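Adenosine deaminase 1 (PDB 3RYS) probably converts adenine to hypoxanthine and ammonium by zinc-dependent hydrolytic deamination, a step of purine salvage and nitrogen catabolism. Local coordinates at residues 54-65 against 279-287; 10-18 against 307-318. All blocks are in the same frame, centred on the assembly; numbering follows the deposited sequence.

Contact 1: residues 54-65 against 279-287; sequences YEFTDLQSFLDL and SDDPAYFGG. With ZN (zinc ion), chain C; ADE (adenine), chain D.
The F62 ring carries F285 CZ over one face and turns its edge to two neighbours: adenine and the Y284 ring, whose face it meets in a T-shaped pair (centroids 5.4 Å apart, planes at 86°). Y54 lies nearly parallel to Y284 but slid aside, its CE2 3.5 Å from Y284 CD2, while L65 CD2 sits over the centre of the Y54 ring. F56 is sandwiched between F62 CB and Y54 O, and its edge carbon CE2 comes 3.4 Å from Y284 O. With CG roughly anti to its backbone N (chi1 153°), F62 reaches from helix 59-65 toward the 279-287 loop, where CZ lies 3.4 Å from D281 CG. The flat ring carbons suit a contact without a hydrogen bond between its segments; the Y284 hydroxyl finds a weak partner in N69. The two aspartates turn their carboxylates to the ligands: D280 OD2 binds zinc at 2.3 Å, beside H19, H21 and H199, D280 OD1 is also bonded by S250, and D281 OD2 lies 2.8 Å from adenine N7. L59, L63 and F62 line the adenine pocket. The packing probably helps hold the loop carrying both aspartates, setting apolar ring carbons beside polar, ligand-binding carboxylates.

Contact 2: residues 10-18 against 307-318; sequences STAPPVAEL and QATLAANSIRSS
A16 N gives its hydrogen to S314 OG (2.9 Å, N-H...O angle 161°), the one hydrogen bond joining strand 15-17 to helix 307-317. That hydroxyl, lying between its own backbone N and carbonyl carbon (chi1 86°), in turn donates to A311 O, so it is held by two bonds, one received and one given. Small residues let the elements come close, their axes 6.4 Å apart and crossing at 54°: A311 CB touches V15 CG1 at 3.8 Å, and A16 CB packs against S314. A valine here would probably leave A16 N without its acceptor and take from A311 O the hydroxyl donor. At the buried C-terminal end of the contact L18 spreads its two methyls over S314, S317 and S318, its CD1 3.4 Å from S314 O and its CD2 3.5 Å from S318 CB. The other end is looser: P13 meets Q307 at about a right angle, CD 4.1 Å from NE2, and the exposed T11 hardly takes part; its hydroxyl bonds to T9 and W335 instead. V15 and E17 pair through their backbones with strand 95-102, making this the first strand of the TIM-barrel sheet. Helix 307-317 covers it from outside, with I315 resting on helix 322-339 and Q307 on helix 289-300.

Overall arrangement
Contact 1 is nested in the chain within the loop closed by contact 2, and their centres lie 23 Å apart. Contact 1 works at the catalytic end of the barrel, where D280 binds the zinc directly; contact 2 packs the first barrel strand against a late outer helix. The two still meet: E17, whose side chain leaves the strand pointing away from the helix, probably accepts a hydrogen bond at OE2 from S279 OG, just before D280. The strand also leads straight into the zinc ligands H19 and H21. The side chain of L18, in contact 2, is about 11 Å from the zinc and about 13 Å from adenine, so contact 2 does not touch either ligand directly.

Contact 1: residues 54-65 against 279-287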
loop_
_atom_site.group_PDB
_atom_site.type_symbol
_atom_site.label_atom_id
_atom_site.label_comp_id
_atom_site.label_asym_id
_atom_site.label_seq_id
_atom_site.Cartn_x
_atom_site.Cartn_y
_atom_site.Cartn_z
ATOM N N TYR A 54 12.322 -10.609 11.488
ATOM C CA TYR A 54 11.741 -9.353 11.025
ATOM C C TYR A 54 12.625 -8.130 11.273
ATOM O O TYR A 54 12.129 -7.008 11.328
ATOM C CB TYR A 54 10.360 -9.141 11.656
ATOM C CG TYR A 54 9.270 -10.015 11.068
ATOM C CD1 TYR A 54 9.308 -11.399 11.202
ATOM C CD2 TYR A 54 8.200 -9.454 10.387
ATOM C CE1 TYR A 54 8.312 -12.199 10.665
ATOM C CE2 TYR A 54 7.200 -10.244 9.851
ATOM C CZ TYR A 54 7.260 -11.614 9.992
ATOM O OH TYR A 54 6.259 -12.393 9.458
ATOM N N GLU A 55 13.928 -8.333 11.424
ATOM C CA GLU A 55 14.835 -7.196 11.504
ATOM C C GLU A 55 15.457 -6.941 10.139
ATOM O O GLU A 55 16.379 -7.640 9.728
ATOM C CB GLU A 55 15.924 -7.418 12.549
ATOM C CG GLU A 55 16.734 -6.159 12.826
ATOM C CD GLU A 55 17.914 -6.407 13.744
ATOM O OE1 GLU A 55 18.316 -7.581 13.897
ATOM O OE2 GLU A 55 18.440 -5.423 14.310
ATOM N N PHE A 56 14.945 -5.936 9.438
ATOM C CA PHE A 56 15.332 -5.702 8.051
ATOM C C PHE A 56 16.506 -4.741 7.936
ATOM O O PHE A 56 16.766 -3.956 8.845
ATOM C CB PHE A 56 14.132 -5.207 7.239
ATOM C CG PHE A 56 12.896 -6.040 7.433
ATOM C CD1 PHE A 56 12.814 -7.313 6.893
ATOM C CD2 PHE A 56 11.824 -5.559 8.167
ATOM C CE1 PHE A 56 11.685 -8.083 7.074
ATOM C CE2 PHE A 56 10.693 -6.325 8.354
ATOM C CZ PHE A 56 10.621 -7.588 7.808
ATOM N N THR A 57 17.208 -4.823 6.810
ATOM C CA THR A 57 18.409 -4.035 6.576
ATOM C C THR A 57 18.195 -3.057 5.430
ATOM O O THR A 57 18.833 -2.006 5.362
ATOM C CB THR A 57 19.584 -4.953 6.217
ATOM O OG1 THR A 57 19.608 -6.063 7.120
ATOM C CG2 THR A 57 20.902 -4.202 6.303
ATOM N N ASP A 58 17.299 -3.434 4.523
ATOM C CA ASP A 58 16.964 -2.637 3.345
ATOM C C ASP A 58 15.708 -3.230 2.719
ATOM O O ASP A 58 15.152 -4.194 3.247
ATOM C CB ASP A 58 18.124 -2.610 2.338
ATOM C CG ASP A 58 18.563 -4.004 1.886
ATOM O OD1 ASP A 58 18.001 -5.014 2.360
ATOM O OD2 ASP A 58 19.482 -4.089 1.044
ATOM N N LEU A 59 15.259 -2.664 1.603
ATOM C CA LEU A 59 14.051 -3.159 0.952
ATOM C C LEU A 59 14.168 -4.641 0.621
ATOM O O LEU A 59 13.229 -5.411 0.828
ATOM C CB LEU A 59 13.746 -2.371 -0.323
ATOM C CG LEU A 59 12.506 -2.838 -1.093
ATOM C CD1 LEU A 59 11.261 -2.751 -0.220
ATOM C CD2 LEU A 59 12.317 -2.039 -2.375
ATOM N N GLN A 60 15.331 -5.032 0.111
ATOM C CA GLN A 60 15.536 -6.389 -0.382
ATOM C C GLN A 60 15.379 -7.444 0.713
ATOM O O GLN A 60 14.673 -8.436 0.529
ATOM C CB GLN A 60 16.901 -6.515 -1.062
ATOM C CG GLN A 60 17.075 -7.805 -1.846
ATOM C CD GLN A 60 15.955 -8.041 -2.852
ATOM O OE1 GLN A 60 15.728 -7.234 -3.754
ATOM N NE2 GLN A 60 15.253 -9.159 -2.699
ATOM N N SER A 61 16.035 -7.229 1.850
ATOM C CA SER A 61 15.960 -8.175 2.955
ATOM C C SER A 61 14.504 -8.420 3.335
ATOM O O SER A 61 14.128 -9.531 3.715
ATOM C CB SER A 61 16.750 -7.672 4.167
ATOM O OG SER A 61 16.125 -6.549 4.765
ATOM N N PHE A 62 13.689 -7.376 3.223
ATOM C CA PHE A 62 12.268 -7.482 3.519
ATOM C C PHE A 62 11.541 -8.297 2.460
ATOM O O PHE A 62 10.837 -9.251 2.780
ATOM C CB PHE A 62 11.634 -6.099 3.630
ATOM C CG PHE A 62 10.172 -6.081 3.297
ATOM C CD1 PHE A 62 9.235 -6.601 4.183
ATOM C CD2 PHE A 62 9.729 -5.547 2.096
ATOM C CE1 PHE A 62 7.880 -6.587 3.880
ATOM C CE2 PHE A 62 8.380 -5.532 1.785
ATOM C CZ PHE A 62 7.452 -6.054 2.678
ATOM N N LEU A 63 11.708 -7.907 1.199
ATOM C CA LEU A 63 11.085 -8.617 0.089
ATOM C C LEU A 63 11.332 -10.123 0.197
ATOM O O LEU A 63 10.423 -10.929 -0.024
ATOM C CB LEU A 63 11.589 -8.081 -1.256
ATOM C CG LEU A 63 11.108 -6.691 -1.692
ATOM C CD1 LEU A 63 11.753 -6.278 -3.011
ATOM C CD2 LEU A 63 9.597 -6.655 -1.813
ATOM N N ASP A 64 12.556 -10.502 0.553
ATOM C CA ASP A 64 12.894 -11.918 0.662
ATOM C C ASP A 64 11.939 -12.662 1.596
ATOM O O ASP A 64 11.434 -13.731 1.255
ATOM C CB ASP A 64 14.345 -12.102 1.112
ATOM C CG ASP A 64 15.339 -11.727 0.029
ATOM O OD1 ASP A 64 14.955 -11.730 -1.158
ATOM O OD2 ASP A 64 16.502 -11.423 0.366
ATOM N N LEU A 65 11.693 -12.094 2.772
ATOM C CA LEU A 65 10.753 -12.692 3.712
ATOM C C LEU A 65 9.326 -12.586 3.161
ATOM O O LEU A 65 8.585 -13.571 3.106
ATOM C CB LEU A 65 10.862 -12.014 5.081
ATOM C CG LEU A 65 10.033 -12.624 6.213
ATOM C CD1 LEU A 65 10.544 -14.008 6.545
ATOM C CD2 LEU A 65 10.058 -11.731 7.443
ATOM N N SER A 279 0.093 2.193 5.858
ATOM C CA SER A 279 0.839 1.195 6.627
ATOM C C SER A 279 1.664 0.267 5.732
ATOM O O SER A 279 2.564 -0.429 6.211
ATOM C CB SER A 279 -0.083 0.402 7.565
ATOM O OG SER A 279 -1.012 -0.388 6.849
ATOM N N ASP A 280 1.344 0.266 4.436
ATOM C CA ASP A 280 2.148 -0.418 3.421
ATOM C C ASP A 280 2.129 -1.945 3.553
ATOM O O ASP A 280 1.405 -2.625 2.827
ATOM C CB ASP A 280 3.590 0.113 3.433
ATOM C CG ASP A 280 4.392 -0.343 2.229
ATOM O OD1 ASP A 280 5.637 -0.279 2.282
ATOM O OD2 ASP A 280 3.777 -0.767 1.230
ATOM N N ASP A 281 2.937 -2.470 4.469
ATOM C CA ASP A 281 2.971 -3.902 4.765
ATOM C C ASP A 281 2.817 -4.097 6.282
ATOM O O ASP A 281 3.799 -4.315 6.996
ATOM C CB ASP A 281 4.283 -4.519 4.263
ATOM C CG ASP A 281 4.523 -4.272 2.771
ATOM O OD1 ASP A 281 3.987 -5.052 1.958
ATOM O OD2 ASP A 281 5.261 -3.325 2.403
ATOM N N PRO A 282 1.570 -4.021 6.775
ATOM C CA PRO A 282 1.203 -3.913 8.195
ATOM C C PRO A 282 1.719 -5.036 9.097
ATOM O O PRO A 282 2.040 -4.778 10.255
ATOM C CB PRO A 282 -0.328 -3.962 8.168
ATOM C CG PRO A 282 -0.711 -3.634 6.784
ATOM C CD PRO A 282 0.383 -4.129 5.912
ATOM N N ALA A 283 1.774 -6.262 8.590
ATOM C CA ALA A 283 2.166 -7.393 9.424
ATOM C C ALA A 283 3.686 -7.542 9.503
ATOM O O ALA A 283 4.196 -8.387 10.234
ATOM C CB ALA A 283 1.517 -8.680 8.929
ATOM N N TYR A 284 4.402 -6.706 8.757
ATOM C CA TYR A 284 5.860 -6.758 8.731
ATOM C C TYR A 284 6.524 -5.568 9.432
ATOM O O TYR A 284 7.675 -5.656 9.867
ATOM C CB TYR A 284 6.362 -6.845 7.286
ATOM C CG TYR A 284 6.116 -8.181 6.636
ATOM C CD1 TYR A 284 4.873 -8.495 6.101
ATOM C CD2 TYR A 284 7.124 -9.132 6.558
ATOM C CE1 TYR A 284 4.640 -9.721 5.506
ATOM C CE2 TYR A 284 6.902 -10.357 5.966
ATOM C CZ TYR A 284 5.657 -10.648 5.441
ATOM O OH TYR A 284 5.432 -11.868 4.847
ATOM N N PHE A 285 5.801 -4.457 9.529
ATOM C CA PHE A 285 6.379 -3.232 10.061
ATOM C C PHE A 285 5.753 -2.859 11.404
ATOM O O PHE A 285 5.920 -1.740 11.894
ATOM C CB PHE A 285 6.258 -2.088 9.045
ATOM C CG PHE A 285 6.812 -2.425 7.687
ATOM C CD1 PHE A 285 8.010 -3.114 7.563
ATOM C CD2 PHE A 285 6.142 -2.046 6.534
ATOM C CE1 PHE A 285 8.529 -3.425 6.311
ATOM C CE2 PHE A 285 6.653 -2.354 5.277
ATOM C CZ PHE A 285 7.847 -3.046 5.166
ATOM N N GLY A 286 5.032 -3.815 11.986
ATOM C CA GLY A 286 4.513 -3.695 13.339
ATOM C C GLY A 286 3.428 -2.659 13.563
ATOM O O GLY A 286 3.439 -1.960 14.578
ATOM N N GLY A 287 2.482 -2.556 12.636
ATOM C CA GLY A 287 1.413 -1.589 12.787
ATOM C C GLY A 287 0.611 -1.272 11.540
ATOM O O GLY A 287 1.125 -1.276 10.417
HETATM ZN ZN ZN C . 4.824 -0.463 -0.787
HETATM N N9 ADE D . 6.545 -4.791 -2.161
HETATM C C8 ADE D . 5.724 -4.770 -1.064
HETATM N N7 ADE D . 5.830 -3.683 -0.329
HETATM C C5 ADE D . 6.795 -2.939 -0.995
HETATM C C6 ADE D . 7.369 -1.677 -0.729
HETATM N N6 ADE D . 7.029 -0.928 0.327
HETATM N N1 ADE D . 8.305 -1.219 -1.591
HETATM C C2 ADE D . 8.640 -1.978 -2.645
HETATM N N3 ADE D . 8.172 -3.177 -3.001
HETATM C C4 ADE D . 7.246 -3.605 -2.125
#

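Contact 2: residues 10-18 against 307-318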
loop_
_atom_site.group_PDB
_atom_site.type_symbol
_atom_site.label_atom_id
_atom_site.label_comp_id
_atom_site.label_asym_id
_atom_site.label_seq_id
_atom_site.Cartn_x
_atom_site.Cartn_y
_atom_site.Cartn_z
ATOM N N SER A 10 -7.182 10.198 21.504
ATOM C CA SER A 10 -6.189 9.144 21.309
ATOM C C SER A 10 -6.641 8.181 20.218
ATOM O O SER A 10 -5.986 7.169 19.963
ATOM C CB SER A 10 -5.930 8.379 22.606
ATOM O OG SER A 10 -5.196 9.168 23.518
ATOM N N THR A 11 -7.761 8.506 19.580
ATOM C CA THR A 11 -8.306 7.683 18.509
ATOM C C THR A 11 -7.763 8.121 17.151
ATOM O O THR A 11 -7.310 9.253 16.989
ATOM C CB THR A 11 -9.840 7.753 18.481
ATOM O OG1 THR A 11 -10.253 9.071 18.092
ATOM C CG2 THR A 11 -10.410 7.426 19.857
ATOM N N ALA A 12 -7.807 7.211 16.184
ATOM C CA ALA A 12 -7.370 7.505 14.826
ATOM C C ALA A 12 -8.521 8.137 14.065
ATOM O O ALA A 12 -9.683 7.927 14.412
ATOM C CB ALA A 12 -6.914 6.236 14.134
ATOM N N PRO A 13 -8.201 8.917 13.022
ATOM C CA PRO A 13 -9.203 9.606 12.200
ATOM C C PRO A 13 -9.793 8.659 11.171
ATOM O O PRO A 13 -9.194 7.618 10.898
ATOM C CB PRO A 13 -8.384 10.679 11.466
ATOM C CG PRO A 13 -6.966 10.574 11.998
ATOM C CD PRO A 13 -6.833 9.200 12.568
ATOM N N PRO A 14 -10.952 9.013 10.598
ATOM C CA PRO A 14 -11.497 8.252 9.473
ATOM C C PRO A 14 -10.617 8.514 8.262
ATOM O O PRO A 14 -10.493 9.670 7.865
ATOM C CB PRO A 14 -12.875 8.886 9.251
ATOM C CG PRO A 14 -13.127 9.755 10.433
ATOM C CD PRO A 14 -11.791 10.169 10.937
ATOM N N VAL A 15 -10.006 7.479 7.694
ATOM C CA VAL A 15 -9.083 7.679 6.580
ATOM C C VAL A 15 -9.375 6.744 5.424
ATOM O O VAL A 15 -10.216 5.848 5.526
ATOM C CB VAL A 15 -7.613 7.423 6.993
ATOM C CG1 VAL A 15 -7.222 8.284 8.188
ATOM C CG2 VAL A 15 -7.399 5.941 7.289
ATOM N N ALA A 16 -8.662 6.965 4.325
ATOM C CA ALA A 16 -8.582 5.979 3.259
ATOM C C ALA A 16 -7.142 5.480 3.162
ATOM O O ALA A 16 -6.210 6.278 3.135
ATOM C CB ALA A 16 -9.030 6.578 1.947
ATOM N N GLU A 17 -6.951 4.166 3.132
ATOM C CA GLU A 17 -5.617 3.623 2.896
ATOM C C GLU A 17 -5.411 3.345 1.402
ATOM O O GLU A 17 -6.099 2.512 0.810
ATOM C CB GLU A 17 -5.359 2.371 3.742
ATOM C CG GLU A 17 -3.888 1.966 3.799
ATOM C CD GLU A 17 -3.563 1.037 4.964
ATOM O OE1 GLU A 17 -4.470 0.325 5.440
ATOM O OE2 GLU A 17 -2.393 1.022 5.405
ATOM N N LEU A 18 -4.467 4.067 0.803
ATOM C CA LEU A 18 -4.235 4.001 -0.633
ATOM C C LEU A 18 -2.986 3.196 -0.981
ATOM O O LEU A 18 -2.787 2.802 -2.132
ATOM C CB LEU A 18 -4.105 5.412 -1.208
ATOM C CG LEU A 18 -5.253 6.384 -0.936
ATOM C CD1 LEU A 18 -4.974 7.726 -1.600
ATOM C CD2 LEU A 18 -6.573 5.804 -1.413
ATOM N N GLN A 307 -3.416 15.775 11.704
ATOM C CA GLN A 307 -3.922 14.432 11.426
ATOM C C GLN A 307 -5.119 14.465 10.479
ATOM O O GLN A 307 -5.216 13.663 9.548
ATOM C CB GLN A 307 -4.334 13.737 12.722
ATOM C CG GLN A 307 -3.264 12.872 13.365
ATOM C CD GLN A 307 -3.725 12.287 14.695
ATOM O OE1 GLN A 307 -3.935 13.017 15.665
ATOM N NE2 GLN A 307 -3.882 10.965 14.746
ATOM N N ALA A 308 -6.037 15.392 10.728
ATOM C CA ALA A 308 -7.222 15.529 9.888
ATOM C C ALA A 308 -6.844 15.868 8.450
ATOM O O ALA A 308 -7.403 15.317 7.504
ATOM C CB ALA A 308 -8.148 16.586 10.451
ATOM N N THR A 309 -5.898 16.785 8.293
ATOM C CA THR A 309 -5.426 17.161 6.971
ATOM C C THR A 309 -4.921 15.925 6.226
ATOM O O THR A 309 -5.266 15.712 5.061
ATOM C CB THR A 309 -4.321 18.238 7.048
ATOM O OG1 THR A 309 -4.859 19.432 7.630
ATOM C CG2 THR A 309 -3.783 18.559 5.659
ATOM N N LEU A 310 -4.118 15.111 6.910
ATOM C CA LEU A 310 -3.597 13.868 6.343
ATOM C C LEU A 310 -4.728 12.935 5.920
ATOM O O LEU A 310 -4.690 12.343 4.838
ATOM C CB LEU A 310 -2.699 13.158 7.356
ATOM C CG LEU A 310 -1.393 13.873 7.694
ATOM C CD1 LEU A 310 -0.670 13.163 8.824
ATOM C CD2 LEU A 310 -0.506 13.977 6.462
ATOM N N ALA A 311 -5.726 12.809 6.789
ATOM C CA ALA A 311 -6.906 11.998 6.519
ATOM C C ALA A 311 -7.635 12.467 5.264
ATOM O O ALA A 311 -7.944 11.665 4.378
ATOM C CB ALA A 311 -7.849 12.030 7.715
ATOM N N ALA A 312 -7.914 13.766 5.193
ATOM C CA ALA A 312 -8.673 14.317 4.075
ATOM C C ALA A 312 -7.898 14.213 2.763
ATOM O O ALA A 312 -8.489 14.012 1.702
ATOM C CB ALA A 312 -9.088 15.759 4.357
ATOM N N ASN A 313 -6.577 14.351 2.835
ATOM C CA ASN A 313 -5.739 14.104 1.672
ATOM C C ASN A 313 -6.005 12.706 1.127
ATOM O O ASN A 313 -6.305 12.532 -0.052
ATOM C CB ASN A 313 -4.257 14.239 2.026
ATOM C CG ASN A 313 -3.816 15.682 2.163
ATOM O OD1 ASN A 313 -2.661 15.960 2.495
ATOM N ND2 ASN A 313 -4.730 16.611 1.907
ATOM N N SER A 314 -5.901 11.710 2.001
ATOM C CA SER A 314 -6.070 10.322 1.598
ATOM C C SER A 314 -7.418 10.093 0.915
ATOM O O SER A 314 -7.546 9.224 0.049
ATOM C CB SER A 314 -5.932 9.392 2.802
ATOM O OG SER A 314 -7.171 9.257 3.474
ATOM N N ILE A 315 -8.422 10.873 1.305
ATOM C CA ILE A 315 -9.745 10.728 0.715
ATOM C C ILE A 315 -9.813 11.432 -0.633
ATOM O O ILE A 315 -10.309 10.868 -1.608
ATOM C CB ILE A 315 -10.859 11.251 1.645
ATOM C CG1 ILE A 315 -10.848 10.479 2.966
ATOM C CG2 ILE A 315 -12.214 11.127 0.970
ATOM C CD1 ILE A 315 -11.833 10.989 3.986
ATOM N N ARG A 316 -9.308 12.660 -0.687
ATOM C CA ARG A 316 -9.288 13.417 -1.934
ATOM C C ARG A 316 -8.445 12.711 -2.984
ATOM O O ARG A 316 -8.683 12.859 -4.182
ATOM C CB ARG A 316 -8.719 14.817 -1.716
ATOM C CG ARG A 316 -9.514 15.689 -0.786
ATOM C CD ARG A 316 -9.029 17.130 -0.874
ATOM N NE ARG A 316 -9.476 17.917 0.271
ATOM C CZ ARG A 316 -8.753 18.112 1.369
ATOM N NH1 ARG A 316 -7.539 17.585 1.468
ATOM N NH2 ARG A 316 -9.242 18.836 2.367
ATOM N N SER A 317 -7.452 11.955 -2.530
ATOM C CA SER A 317 -6.511 11.302 -3.430
ATOM C C SER A 317 -7.008 9.936 -3.905
ATOM O O SER A 317 -6.565 9.431 -4.934
ATOM C CB SER A 317 -5.138 11.170 -2.764
ATOM O OG SER A 317 -4.639 12.435 -2.365
ATOM N N SER A 318 -7.930 9.341 -3.157
ATOM C CA SER A 318 -8.460 8.031 -3.526
ATOM C C SER A 318 -9.150 8.061 -4.892
ATOM O O SER A 318 -9.457 9.131 -5.424
ATOM C CB SER A 318 -9.420 7.505 -2.452
ATOM O OG SER A 318 -10.603 8.281 -2.394
#